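Side-chain contacts in tryptophan synthase alpha chain (Chlamydia trachomatis, PDB 6V82), which probably cleaves indoleglycerol phosphate by a retro-aldol reaction into indole and glyceraldehyde 3-phosphate, within the last step of tryptophan biosynthesis: residues 6-10 with 11-15; 54-57 with 58-61; 60-63 with 64-67; 102-105 with 106-110; 214-217 with 218-221. One frame throughout, in Å; residues are numbered along the deposited sequence.

In the fold
All five contacts are local, each formed by two segments that follow one another in the chain. They come in series, except that contacts 2 and 3 overlap; none nests or crosses. Contact 1 closes the turn between the N-terminal helix 4-7 and the first barrel strand, 13-19. Contact 2 caps the start of helix 57-68, next to the predicted catalytic Asp55. Contact 3 continues along that helix and shares Gln60 and Val61 with contact 2. Contact 4 starts helix 106-115 after a short loop. Contact 5 ends helix 211-218 and turns into strand 223-226. Contacts 1 and 5, far apart in sequence, touch in space, where Leu218 packs on Lys12.

Contact 1. Residues 6-10 with 11-15; sequences QVFKQ and TKLCI
Leu13 folds back over the turn that precedes it and sets its CD1 methyl on the ring of Phe8. CD1 stands 3.6 Å from the centroid of the Phe8 ring and 16° off the ring normal. This is a CH-pi contact over one face. The methyl sits nearer the CD2 and CE2 side of the ring. The same methyl also meets Val7, with Leu13 CD1 3.7 Å from Val7 CG1. Leu13 CG lies anti to its carbonyl carbon (chi1 -53°), and this turns both methyls back to the preceding turn. The other methyl, Leu13 CD2, packs 4.1 Å from Gln10 CB. Gln10 closes a type I beta turn that begins at Val7. Its backbone bond is weak, with Gln10 N 3.3 Å from Val7 O. On the outer side, Lys9 NZ donates to Gln6 OE1 at 3.0 Å, in the carbonyl plane and on a lone pair. Phe171 meets the Phe8 ring, and Ile42 of strand 42-46 touches Val7, Phe8 and Leu13. The side chains of the two segments therefore meet by apolar packing, which joins the N-terminal turn to the first barrel strand and to strand 42-46 beside it.

Contact 2. Residues 54-57 with 58-61; sequences ADNP and EIQV
The chain passes from a loop into helix 57-68 here, and Asn56 holds the N-cap position. Asn56 O accepts from Gln60 N at 3.0 Å, with an N-H...O angle of 159°. The next bond of the helix runs from Val61 N to Pro57 O at 2.9 Å and is nearly straight, at 170°. The side chain of Asn56 adds the capping bond: its OD1 takes the N-H of Glu58 at 3.0 Å. The donor stands above the amide carbonyl plane, not on a lone pair. Asn56 CG sits between the backbone N and the carbonyl carbon (chi1 84°), a torsion that brings OD1 over the first turn. Asn56 and Glu58 lie side by side and point the same way. OD1 of Asn56 also comes 3.2 Å from Glu58 CB. The other end of the amide, Asn56 ND2, lies 3.4 Å from Ile59 CG1 and makes a weak bond to Thr228. Asp55, a predicted proton acceptor, crosses Ile59, whose CG2 is 3.9 Å from Asp55 OD1. This contact is van der Waals only. The carboxylate is held by Lys227, Tyr95 and Tyr97, while Glu58 bonds His232. The cap lies at the end of the loop that leads from strand 42-46 into helix 57-68. Helix 229-236 lies beside it through His232, and the chain of another protein packs on Pro57 and Val61.

Contact 3. Residues 60-63 with 64-67; sequences QVSH and DRAL
Ser62 OG is gripped by Thr19 OG1 and Asp22 OD2, and the same Asp22 oxygen forms a salt bridge with Arg65 NH2. The side chains of Ser62 and Arg65 also come close, with Ser62 CB 3.7 Å from Arg65 NH2. Arg65 bends at chi3 (-55°), which folds its guanidinium back over the preceding turn. One face of the group then covers Ser62 CA, 3.6 Å above the plane and offset toward the rim. Arg65 NH1 touches the Val61 methyl CG1 at 3.5 Å, and the two side chains cross at a slant. The backbone bonds of the helix run from residue i+4 to i. Asp64 N bonds Gln60 O at 3.0 Å, with an N-H...O angle of 161°, and Arg65 N bonds Val61 O at the same length. Ala66 N to Ser62 O and Leu67 N to His63 O continue the pattern. Asp64 turns its carboxylate back beside Gln60 O, with Asp64 OD1 at 3.3 Å from it. Both atoms are acceptors, so they do not bond each other. The ionic partner of Asp64 OD1 lies outside the helix, a basic side chain on the chain of another protein. His63 points to the barrel, about 5 Å from the side chain of Asp55, a predicted catalytic residue, and is probably held in place by the bond of its NE2 to Tyr17 OH. The helix thus presents different chemistry on different sides: an acid toward the partner protein, a base and a hydroxyl that share one carboxylate oxygen, and an imidazole near the predicted active site.

Contact 4. Residues 102-105 with 106-110; sequences LQRD and LDYLR
After helix 98-102 the chain runs through residues 103-105 as a loop, and helix 106-115 starts directly after Asp105, the N-cap. The first backbone bonds are weak. Leu109 N reaches Asp105 O at 3.4 Å, and Tyr108 N makes a bent approach to the same oxygen. The side chain of Asp105 gives the sounder bond: OD1 accepts from Tyr108 N at 3.1 Å, with an N-H...O angle of 147°. The amide comes from above the carboxylate plane. A chi1 of 55° folds Asp105 CG back over its own backbone and brings OD1 to Tyr108 N. A water links Asp105 OD2 to Asp107 N. It accepts from the amide at 3.1 Å and donates weakly to the carboxylate. Arg104 lays its aliphatic part across the ring of Tyr108. Its CD is 3.8 Å from the Tyr108 ring centroid, over the centre of one face, a CH-pi contact. The guanidinium is turned 80° from the ring plane, so it does not stack flat. Arg104 NH2 instead bonds the backbone of another protein's chain. Tyr108 OH donates to Ser73 O, which holds the far end of the ring beside helix 73-84. The arrangement is a classic aspartate N-cap, here starting one of the outer helices of a TIM barrel.

Contact 5. Residues 214-217 with 218-221; sequences AAHV and LNYS
Tyr220 crosses back over Val217 at the end of helix 211-218. Its first torsion, 55°, swings the ring back against the helix end instead of away from it. From CB the chain leads to CG, 3.6 Å from Val217 O. That oxygen stands 3.3 Å above the ring plane, over its centre. On one side CD1 and CE1 also approach His216 O, with Tyr220 CE1 at 3.5 Å. On the other side, within the contact, CD2 and CE2 approach Val217 O. CZ nears Val217 CA, and the tip, Tyr220 OH, touches Val217 CG2 at 3.5 Å. The hydroxyl bonds Asp204 OD2, and Phe191 meets the ring edge to face. Val217 O has two donors of its own. Ser221 N comes in the carbonyl plane at 3.0 Å, while Tyr220 N stands 40° out of that plane at 3.2 Å. Before them, Leu218 N still bonds Ala214 O at 3.0 Å in helical fashion, and Asn219 N turns to His216 O. Val217 CG1 packs on Ser221 CB at 3.6 Å. Ser221 OG then bonds Gly223 O and Asp204 N, next to strands 223-226 and 202-205. Leu218 lies against Phe224 of strand 223-226. The carbonyls of His216 and Val217 are thus taken up by amides of the turn. Two amides grip Val217 O while the aromatic face covers it, and side-chain bonds tie the exit of the helix to the barrel strands.

Contact 1. Residues 6-10 with 11-15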
loop_
_atom_site.group_PDB
_atom_site.type_symbol
_atom_site.label_atom_id
_atom_site.label_comp_id
_atom_site.label_asym_id
_atom_site.label_seq_id
_atom_site.Cartn_x
_atom_site.Cartn_y
_atom_site.Cartn_z
ATOM N N GLN A 6 -62.666 -17.205 -5.858
ATOM C CA GLN A 6 -63.897 -16.884 -5.142
ATOM C C GLN A 6 -63.827 -15.491 -4.530
ATOM O O GLN A 6 -64.752 -14.688 -4.686
ATOM C CB GLN A 6 -64.181 -17.932 -4.060
ATOM C CG GLN A 6 -64.967 -19.151 -4.540
ATOM C CD GLN A 6 -66.377 -18.806 -5.015
ATOM O OE1 GLN A 6 -66.664 -18.824 -6.215
ATOM N NE2 GLN A 6 -67.267 -18.504 -4.069
ATOM N N VAL A 7 -62.723 -15.174 -3.846
ATOM C CA VAL A 7 -62.680 -13.934 -3.078
ATOM C C VAL A 7 -62.711 -12.714 -3.990
ATOM O O VAL A 7 -63.193 -11.648 -3.588
ATOM C CB VAL A 7 -61.459 -13.918 -2.137
ATOM C CG1 VAL A 7 -60.174 -13.652 -2.895
ATOM C CG2 VAL A 7 -61.652 -12.879 -1.051
ATOM N N PHE A 8 -62.224 -12.840 -5.225
ATOM C CA PHE A 8 -62.234 -11.707 -6.143
ATOM C C PHE A 8 -63.573 -11.522 -6.841
ATOM O O PHE A 8 -63.713 -10.590 -7.638
ATOM C CB PHE A 8 -61.110 -11.848 -7.174
ATOM C CG PHE A 8 -59.788 -11.302 -6.699
ATOM C CD1 PHE A 8 -58.762 -12.154 -6.322
ATOM C CD2 PHE A 8 -59.582 -9.936 -6.618
ATOM C CE1 PHE A 8 -57.551 -11.651 -5.879
ATOM C CE2 PHE A 8 -58.380 -9.425 -6.173
ATOM C CZ PHE A 8 -57.363 -10.282 -5.802
ATOM N N LYS A 9 -64.559 -12.379 -6.566
ATOM C CA LYS A 9 -65.929 -12.072 -6.971
ATOM C C LYS A 9 -66.443 -10.833 -6.239
ATOM O O LYS A 9 -67.187 -10.030 -6.813
ATOM C CB LYS A 9 -66.838 -13.279 -6.720
ATOM C CG LYS A 9 -66.503 -14.502 -7.584
ATOM C CD LYS A 9 -67.337 -15.731 -7.208
ATOM C CE LYS A 9 -67.470 -16.709 -8.381
ATOM N NZ LYS A 9 -68.578 -17.698 -8.170
ATOM N N GLN A 10 -66.065 -10.670 -4.970
ATOM C CA GLN A 10 -66.150 -9.360 -4.349
ATOM C C GLN A 10 -65.090 -8.468 -4.957
ATOM O O GLN A 10 -64.046 -8.930 -5.418
ATOM C CB GLN A 10 -65.920 -9.422 -2.843
ATOM C CG GLN A 10 -66.406 -10.670 -2.167
ATOM C CD GLN A 10 -65.694 -10.895 -0.857
ATOM O OE1 GLN A 10 -65.358 -12.028 -0.517
ATOM N NE2 GLN A 10 -65.446 -9.814 -0.115
ATOM N N THR A 11 -65.348 -7.176 -4.938
ATOM C CA THR A 11 -64.443 -6.254 -5.591
ATOM C C THR A 11 -63.651 -5.463 -4.557
ATOM O O THR A 11 -64.058 -5.324 -3.400
ATOM C CB THR A 11 -65.221 -5.329 -6.526
ATOM O OG1 THR A 11 -66.328 -4.760 -5.820
ATOM C CG2 THR A 11 -65.750 -6.125 -7.713
ATOM N N LYS A 12 -62.486 -4.979 -4.992
ATOM C CA LYS A 12 -61.649 -4.061 -4.220
ATOM C C LYS A 12 -61.268 -4.670 -2.865
ATOM O O LYS A 12 -61.782 -4.307 -1.804
ATOM C CB LYS A 12 -62.352 -2.708 -4.048
ATOM C CG LYS A 12 -63.032 -2.191 -5.320
ATOM C CD LYS A 12 -63.542 -0.756 -5.158
ATOM C CE LYS A 12 -64.182 -0.519 -3.786
ATOM N NZ LYS A 12 -65.378 -1.378 -3.519
ATOM N N LEU A 13 -60.325 -5.602 -2.941
ATOM C CA LEU A 13 -59.847 -6.362 -1.796
ATOM C C LEU A 13 -58.605 -5.713 -1.186
ATOM O O LEU A 13 -57.849 -5.003 -1.852
ATOM C CB LEU A 13 -59.526 -7.794 -2.219
ATOM C CG LEU A 13 -60.639 -8.538 -2.957
ATOM C CD1 LEU A 13 -60.220 -9.977 -3.183
ATOM C CD2 LEU A 13 -61.957 -8.472 -2.176
ATOM N N CYS A 14 -58.393 -5.967 0.097
ATOM C CA CYS A 14 -57.199 -5.503 0.786
ATOM C C CYS A 14 -56.319 -6.699 1.108
ATOM O O CYS A 14 -56.758 -7.620 1.804
ATOM C CB CYS A 14 -57.540 -4.753 2.069
ATOM S SG CYS A 14 -56.071 -4.565 3.130
ATOM N N ILE A 15 -55.080 -6.675 0.621
ATOM C CA ILE A 15 -54.076 -7.685 0.955
ATOM C C ILE A 15 -53.190 -7.136 2.066
ATOM O O ILE A 15 -52.703 -5.999 1.983
ATOM C CB ILE A 15 -53.232 -8.068 -0.272
ATOM C CG1 ILE A 15 -54.126 -8.484 -1.446
ATOM C CG2 ILE A 15 -52.238 -9.162 0.090
ATOM C CD1 ILE A 15 -53.376 -8.646 -2.765
#

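Contact 2. Residues 54-57 with 58-61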
loop_
_atom_site.group_PDB
_atom_site.type_symbol
_atom_site.label_atom_id
_atom_site.label_comp_id
_atom_site.label_asym_id
_atom_site.label_seq_id
_atom_site.Cartn_x
_atom_site.Cartn_y
_atom_site.Cartn_z
ATOM N N ALA A 54 -34.764 -8.075 -2.518
ATOM C CA ALA A 54 -35.848 -7.427 -3.252
ATOM C C ALA A 54 -36.883 -6.771 -2.349
ATOM O O ALA A 54 -37.908 -6.307 -2.850
ATOM C CB ALA A 54 -36.555 -8.426 -4.167
ATOM N N ASP A 55 -36.655 -6.735 -1.041
ATOM C CA ASP A 55 -37.584 -6.121 -0.111
ATOM C C ASP A 55 -36.962 -4.882 0.522
ATOM O O ASP A 55 -35.738 -4.746 0.592
ATOM C CB ASP A 55 -38.007 -7.129 0.949
ATOM C CG ASP A 55 -39.046 -8.112 0.421
ATOM O OD1 ASP A 55 -40.235 -7.738 0.353
ATOM O OD2 ASP A 55 -38.678 -9.242 0.037
ATOM N N ASN A 56 -37.814 -3.959 0.953
ATOM C CA ASN A 56 -37.311 -2.728 1.531
ATOM C C ASN A 56 -36.758 -3.004 2.933
ATOM O O ASN A 56 -37.047 -4.043 3.531
ATOM C CB ASN A 56 -38.408 -1.660 1.538
ATOM C CG ASN A 56 -39.313 -1.759 2.730
ATOM O OD1 ASN A 56 -39.057 -1.159 3.770
ATOM N ND2 ASN A 56 -40.391 -2.502 2.585
ATOM N N PRO A 57 -35.920 -2.104 3.460
ATOM C CA PRO A 57 -35.213 -2.408 4.721
ATOM C C PRO A 57 -36.119 -2.806 5.882
ATOM O O PRO A 57 -35.739 -3.660 6.695
ATOM C CB PRO A 57 -34.473 -1.096 5.012
ATOM C CG PRO A 57 -34.308 -0.461 3.686
ATOM C CD PRO A 57 -35.531 -0.796 2.911
ATOM N N GLU A 58 -37.300 -2.195 5.992
ATOM C CA GLU A 58 -38.238 -2.549 7.049
ATOM C C GLU A 58 -38.522 -4.038 7.041
ATOM O O GLU A 58 -38.516 -4.698 8.086
ATOM C CB GLU A 58 -39.540 -1.765 6.871
ATOM C CG GLU A 58 -39.619 -0.446 7.621
ATOM C CD GLU A 58 -40.325 -0.588 8.955
ATOM O OE1 GLU A 58 -40.150 0.295 9.823
ATOM O OE2 GLU A 58 -41.055 -1.587 9.134
ATOM N N ILE A 59 -38.777 -4.583 5.854
ATOM C CA ILE A 59 -39.093 -5.996 5.733
ATOM C C ILE A 59 -37.839 -6.841 5.900
ATOM O O ILE A 59 -37.901 -7.966 6.418
ATOM C CB ILE A 59 -39.793 -6.227 4.383
ATOM C CG1 ILE A 59 -41.022 -5.314 4.293
ATOM C CG2 ILE A 59 -40.196 -7.675 4.217
ATOM C CD1 ILE A 59 -41.952 -5.404 5.502
ATOM N N GLN A 60 -36.682 -6.317 5.482
ATOM C CA GLN A 60 -35.422 -7.016 5.708
ATOM C C GLN A 60 -35.205 -7.265 7.200
ATOM O O GLN A 60 -34.963 -8.402 7.617
ATOM C CB GLN A 60 -34.264 -6.217 5.097
ATOM C CG GLN A 60 -32.970 -7.006 4.905
ATOM C CD GLN A 60 -32.286 -6.730 3.557
ATOM O OE1 GLN A 60 -31.567 -7.585 3.023
ATOM N NE2 GLN A 60 -32.507 -5.535 3.007
ATOM N N VAL A 61 -35.337 -6.214 8.022
ATOM C CA VAL A 61 -35.162 -6.353 9.470
ATOM C C VAL A 61 -36.234 -7.261 10.078
ATOM O O VAL A 61 -35.966 -7.996 11.041
ATOM C CB VAL A 61 -35.148 -4.961 10.125
ATOM C CG1 VAL A 61 -35.231 -5.070 11.627
ATOM C CG2 VAL A 61 -33.883 -4.235 9.737
#

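Contact 3. Residues 60-63 with 64-67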
loop_
_atom_site.group_PDB
_atom_site.type_symbol
_atom_site.label_atom_id
_atom_site.label_comp_id
_atom_site.label_asym_id
_atom_site.label_seq_id
_atom_site.Cartn_x
_atom_site.Cartn_y
_atom_site.Cartn_z
ATOM N N GLN A 60 -36.682 -6.317 5.482
ATOM C CA GLN A 60 -35.422 -7.016 5.708
ATOM C C GLN A 60 -35.205 -7.265 7.200
ATOM O O GLN A 60 -34.963 -8.402 7.617
ATOM C CB GLN A 60 -34.264 -6.217 5.097
ATOM C CG GLN A 60 -32.970 -7.006 4.905
ATOM C CD GLN A 60 -32.286 -6.730 3.557
ATOM O OE1 GLN A 60 -31.567 -7.585 3.023
ATOM N NE2 GLN A 60 -32.507 -5.535 3.007
ATOM N N VAL A 61 -35.337 -6.214 8.022
ATOM C CA VAL A 61 -35.162 -6.353 9.470
ATOM C C VAL A 61 -36.234 -7.261 10.078
ATOM O O VAL A 61 -35.966 -7.996 11.041
ATOM C CB VAL A 61 -35.148 -4.961 10.125
ATOM C CG1 VAL A 61 -35.231 -5.070 11.627
ATOM C CG2 VAL A 61 -33.883 -4.235 9.737
ATOM N N SER A 62 -37.453 -7.233 9.530
ATOM C CA SER A 62 -38.495 -8.162 9.958
ATOM C C SER A 62 -38.077 -9.611 9.716
ATOM O O SER A 62 -38.210 -10.470 10.596
ATOM C CB SER A 62 -39.799 -7.847 9.218
ATOM O OG SER A 62 -40.820 -8.775 9.547
ATOM N N HIS A 63 -37.580 -9.904 8.516
ATOM C CA HIS A 63 -37.068 -11.242 8.238
ATOM C C HIS A 63 -35.954 -11.627 9.216
ATOM O O HIS A 63 -35.929 -12.755 9.726
ATOM C CB HIS A 63 -36.572 -11.314 6.791
ATOM C CG HIS A 63 -37.669 -11.326 5.770
ATOM N ND1 HIS A 63 -37.499 -11.850 4.505
ATOM C CD2 HIS A 63 -38.952 -10.895 5.828
ATOM C CE1 HIS A 63 -38.630 -11.744 3.828
ATOM N NE2 HIS A 63 -39.526 -11.162 4.606
ATOM N N ASP A 64 -35.030 -10.699 9.501
ATOM C CA ASP A 64 -33.976 -10.977 10.477
ATOM C C ASP A 64 -34.572 -11.399 11.818
ATOM O O ASP A 64 -34.116 -12.374 12.426
ATOM C CB ASP A 64 -33.055 -9.762 10.669
ATOM C CG ASP A 64 -32.237 -9.414 9.412
ATOM O OD1 ASP A 64 -32.329 -10.154 8.402
ATOM O OD2 ASP A 64 -31.500 -8.385 9.438
ATOM N N ARG A 65 -35.605 -10.678 12.290
ATOM C CA ARG A 65 -36.207 -11.003 13.582
ATOM C C ARG A 65 -36.839 -12.392 13.566
ATOM O O ARG A 65 -36.673 -13.171 14.509
ATOM C CB ARG A 65 -37.254 -9.955 13.977
ATOM C CG ARG A 65 -36.694 -8.609 14.417
ATOM C CD ARG A 65 -37.766 -7.734 15.058
ATOM N NE ARG A 65 -38.922 -7.558 14.182
ATOM C CZ ARG A 65 -39.101 -6.510 13.380
ATOM N NH1 ARG A 65 -38.200 -5.526 13.344
ATOM N NH2 ARG A 65 -40.183 -6.446 12.612
ATOM N N ALA A 66 -37.564 -12.718 12.496
ATOM C CA ALA A 66 -38.264 -13.992 12.434
ATOM C C ALA A 66 -37.283 -15.162 12.463
ATOM O O ALA A 66 -37.526 -16.168 13.142
ATOM C CB ALA A 66 -39.139 -14.023 11.182
ATOM N N LEU A 67 -36.153 -15.038 11.757
ATOM C CA LEU A 67 -35.172 -16.120 11.719
ATOM C C LEU A 67 -34.367 -16.218 13.013
ATOM O O LEU A 67 -33.958 -17.315 13.404
ATOM C CB LEU A 67 -34.241 -15.938 10.517
ATOM C CG LEU A 67 -34.934 -16.265 9.182
ATOM C CD1 LEU A 67 -34.037 -15.932 7.996
ATOM C CD2 LEU A 67 -35.345 -17.737 9.136
#

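Contact 4. Residues 102-105 with 106-110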
loop_
_atom_site.group_PDB
_atom_site.type_symbol
_atom_site.label_atom_id
_atom_site.label_comp_id
_atom_site.label_asym_id
_atom_site.label_seq_id
_atom_site.Cartn_x
_atom_site.Cartn_y
_atom_site.Cartn_z
ATOM N N LEU A 102 -36.957 -24.057 -3.025
ATOM C CA LEU A 102 -36.111 -24.944 -3.824
ATOM C C LEU A 102 -35.455 -26.026 -2.970
ATOM O O LEU A 102 -35.221 -27.140 -3.449
ATOM C CB LEU A 102 -35.046 -24.126 -4.553
ATOM C CG LEU A 102 -33.936 -24.880 -5.280
ATOM C CD1 LEU A 102 -34.484 -25.682 -6.446
ATOM C CD2 LEU A 102 -32.869 -23.901 -5.742
ATOM N N GLN A 103 -35.145 -25.719 -1.708
ATOM C CA GLN A 103 -34.504 -26.683 -0.825
ATOM C C GLN A 103 -35.491 -27.666 -0.209
ATOM O O GLN A 103 -35.056 -28.641 0.413
ATOM C CB GLN A 103 -33.748 -25.961 0.292
ATOM C CG GLN A 103 -32.684 -25.018 -0.187
ATOM C CD GLN A 103 -31.692 -25.705 -1.097
ATOM O OE1 GLN A 103 -31.307 -26.857 -0.868
ATOM N NE2 GLN A 103 -31.280 -25.010 -2.141
ATOM N N ARG A 104 -36.795 -27.420 -0.338
ATOM C CA ARG A 104 -37.812 -28.382 0.062
ATOM C C ARG A 104 -38.132 -29.279 -1.136
ATOM O O ARG A 104 -37.473 -29.221 -2.175
ATOM C CB ARG A 104 -39.051 -27.656 0.592
ATOM C CG ARG A 104 -38.784 -26.686 1.743
ATOM C CD ARG A 104 -38.795 -27.376 3.113
ATOM N NE ARG A 104 -37.851 -28.495 3.220
ATOM C CZ ARG A 104 -36.568 -28.371 3.559
ATOM N NH1 ARG A 104 -35.794 -29.441 3.634
ATOM N NH2 ARG A 104 -36.055 -27.172 3.818
ATOM N N ASP A 105 -39.150 -30.113 -1.022
ATOM C CA ASP A 105 -39.496 -31.014 -2.109
ATOM C C ASP A 105 -40.974 -30.872 -2.454
ATOM O O ASP A 105 -41.699 -30.047 -1.883
ATOM C CB ASP A 105 -39.171 -32.466 -1.750
ATOM C CG ASP A 105 -39.832 -32.908 -0.468
ATOM O OD1 ASP A 105 -40.481 -32.066 0.199
ATOM O OD2 ASP A 105 -39.700 -34.104 -0.126
ATOM N N LEU A 106 -41.418 -31.710 -3.397
ATOM C CA LEU A 106 -42.812 -31.666 -3.822
ATOM C C LEU A 106 -43.745 -31.955 -2.656
ATOM O O LEU A 106 -44.828 -31.357 -2.548
ATOM C CB LEU A 106 -43.044 -32.659 -4.957
ATOM C CG LEU A 106 -44.407 -32.532 -5.627
ATOM C CD1 LEU A 106 -44.581 -31.130 -6.192
ATOM C CD2 LEU A 106 -44.528 -33.567 -6.712
ATOM N N ASP A 107 -43.330 -32.847 -1.754
ATOM C CA ASP A 107 -44.197 -33.208 -0.638
ATOM C C ASP A 107 -44.428 -32.022 0.285
ATOM O O ASP A 107 -45.513 -31.873 0.855
ATOM C CB ASP A 107 -43.608 -34.378 0.142
ATOM C CG ASP A 107 -44.482 -34.773 1.312
ATOM O OD1 ASP A 107 -45.549 -35.395 1.083
ATOM O OD2 ASP A 107 -44.112 -34.427 2.458
ATOM N N TYR A 108 -43.423 -31.163 0.447
ATOM C CA TYR A 108 -43.620 -29.991 1.287
ATOM C C TYR A 108 -44.655 -29.058 0.679
ATOM O O TYR A 108 -45.440 -28.434 1.402
ATOM C CB TYR A 108 -42.300 -29.265 1.505
ATOM C CG TYR A 108 -42.431 -28.093 2.443
ATOM C CD1 TYR A 108 -42.538 -28.288 3.814
ATOM C CD2 TYR A 108 -42.467 -26.785 1.954
ATOM C CE1 TYR A 108 -42.666 -27.209 4.677
ATOM C CE2 TYR A 108 -42.591 -25.707 2.806
ATOM C CZ TYR A 108 -42.689 -25.929 4.163
ATOM O OH TYR A 108 -42.803 -24.860 5.012
ATOM N N LEU A 109 -44.685 -28.960 -0.653
ATOM C CA LEU A 109 -45.714 -28.149 -1.298
ATOM C C LEU A 109 -47.108 -28.683 -0.989
ATOM O O LEU A 109 -48.021 -27.909 -0.675
ATOM C CB LEU A 109 -45.482 -28.106 -2.805
ATOM C CG LEU A 109 -44.226 -27.357 -3.247
ATOM C CD1 LEU A 109 -44.131 -27.369 -4.760
ATOM C CD2 LEU A 109 -44.205 -25.923 -2.693
ATOM N N ARG A 110 -47.285 -30.006 -1.070
ATOM C CA ARG A 110 -48.548 -30.618 -0.677
ATOM C C ARG A 110 -48.875 -30.326 0.779
ATOM O O ARG A 110 -50.029 -30.024 1.110
ATOM C CB ARG A 110 -48.512 -32.128 -0.918
ATOM C CG ARG A 110 -48.713 -32.504 -2.372
ATOM C CD ARG A 110 -48.850 -33.996 -2.558
ATOM N NE ARG A 110 -47.583 -34.662 -2.299
ATOM C CZ ARG A 110 -46.839 -35.223 -3.241
ATOM N NH1 ARG A 110 -45.685 -35.803 -2.917
ATOM N NH2 ARG A 110 -47.264 -35.211 -4.503
HETATM O O HOH W 1 -41.484 -35.249 -2.470
#

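Contact 5. Residues 214-217 with 218-221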
loop_
_atom_site.group_PDB
_atom_site.type_symbol
_atom_site.label_atom_id
_atom_site.label_comp_id
_atom_site.label_asym_id
_atom_site.label_seq_id
_atom_site.Cartn_x
_atom_site.Cartn_y
_atom_site.Cartn_z
ATOM N N ALA A 214 -55.242 4.115 -0.948
ATOM C CA ALA A 214 -55.911 2.846 -1.226
ATOM C C ALA A 214 -57.158 3.071 -2.067
ATOM O O ALA A 214 -57.392 2.366 -3.054
ATOM C CB ALA A 214 -56.264 2.121 0.076
ATOM N N ALA A 215 -57.971 4.060 -1.692
ATOM C CA ALA A 215 -59.128 4.402 -2.511
ATOM C C ALA A 215 -58.701 4.817 -3.913
ATOM O O ALA A 215 -59.355 4.464 -4.901
ATOM C CB ALA A 215 -59.937 5.512 -1.846
ATOM N N HIS A 216 -57.590 5.551 -4.017
ATOM C CA HIS A 216 -57.078 5.954 -5.321
ATOM C C HIS A 216 -56.697 4.740 -6.164
ATOM O O HIS A 216 -57.056 4.650 -7.346
ATOM C CB HIS A 216 -55.875 6.875 -5.140
ATOM C CG HIS A 216 -55.268 7.324 -6.429
ATOM N ND1 HIS A 216 -55.835 8.305 -7.215
ATOM C CD2 HIS A 216 -54.149 6.918 -7.076
ATOM C CE1 HIS A 216 -55.085 8.492 -8.287
ATOM N NE2 HIS A 216 -54.057 7.664 -8.227
ATOM N N VAL A 217 -55.968 3.794 -5.563
ATOM C CA VAL A 217 -55.515 2.608 -6.284
ATOM C C VAL A 217 -56.700 1.781 -6.774
ATOM O O VAL A 217 -56.691 1.264 -7.898
ATOM C CB VAL A 217 -54.569 1.782 -5.391
ATOM C CG1 VAL A 217 -54.451 0.351 -5.903
ATOM C CG2 VAL A 217 -53.209 2.446 -5.323
ATOM N N LEU A 218 -57.750 1.662 -5.953
ATOM C CA LEU A 218 -58.894 0.814 -6.284
ATOM C C LEU A 218 -59.724 1.335 -7.461
ATOM O O LEU A 218 -60.571 0.590 -7.966
ATOM C CB LEU A 218 -59.783 0.639 -5.049
ATOM C CG LEU A 218 -59.133 -0.075 -3.862
ATOM C CD1 LEU A 218 -59.994 0.026 -2.618
ATOM C CD2 LEU A 218 -58.819 -1.532 -4.184
ATOM N N ASN A 219 -59.506 2.580 -7.905
ATOM C CA ASN A 219 -60.167 3.073 -9.115
ATOM C C ASN A 219 -59.859 2.205 -10.330
ATOM O O ASN A 219 -60.682 2.107 -11.247
ATOM C CB ASN A 219 -59.735 4.511 -9.416
ATOM C CG ASN A 219 -60.546 5.544 -8.665
ATOM O OD1 ASN A 219 -61.760 5.401 -8.498
ATOM N ND2 ASN A 219 -59.877 6.607 -8.217
ATOM N N TYR A 220 -58.673 1.598 -10.368
ATOM C CA TYR A 220 -58.194 0.854 -11.529
ATOM C C TYR A 220 -57.681 -0.535 -11.189
ATOM O O TYR A 220 -57.614 -1.387 -12.083
ATOM C CB TYR A 220 -57.074 1.637 -12.239
ATOM C CG TYR A 220 -55.926 2.018 -11.319
ATOM C CD1 TYR A 220 -55.887 3.257 -10.693
ATOM C CD2 TYR A 220 -54.890 1.120 -11.060
ATOM C CE1 TYR A 220 -54.844 3.596 -9.842
ATOM C CE2 TYR A 220 -53.843 1.450 -10.209
ATOM C CZ TYR A 220 -53.825 2.686 -9.604
ATOM O OH TYR A 220 -52.782 3.003 -8.760
ATOM N N SER A 221 -57.311 -0.788 -9.942
ATOM C CA SER A 221 -56.801 -2.068 -9.494
ATOM C C SER A 221 -57.917 -2.852 -8.818
ATOM O O SER A 221 -58.844 -2.270 -8.251
ATOM C CB SER A 221 -55.635 -1.865 -8.524
ATOM O OG SER A 221 -55.133 -3.107 -8.055
#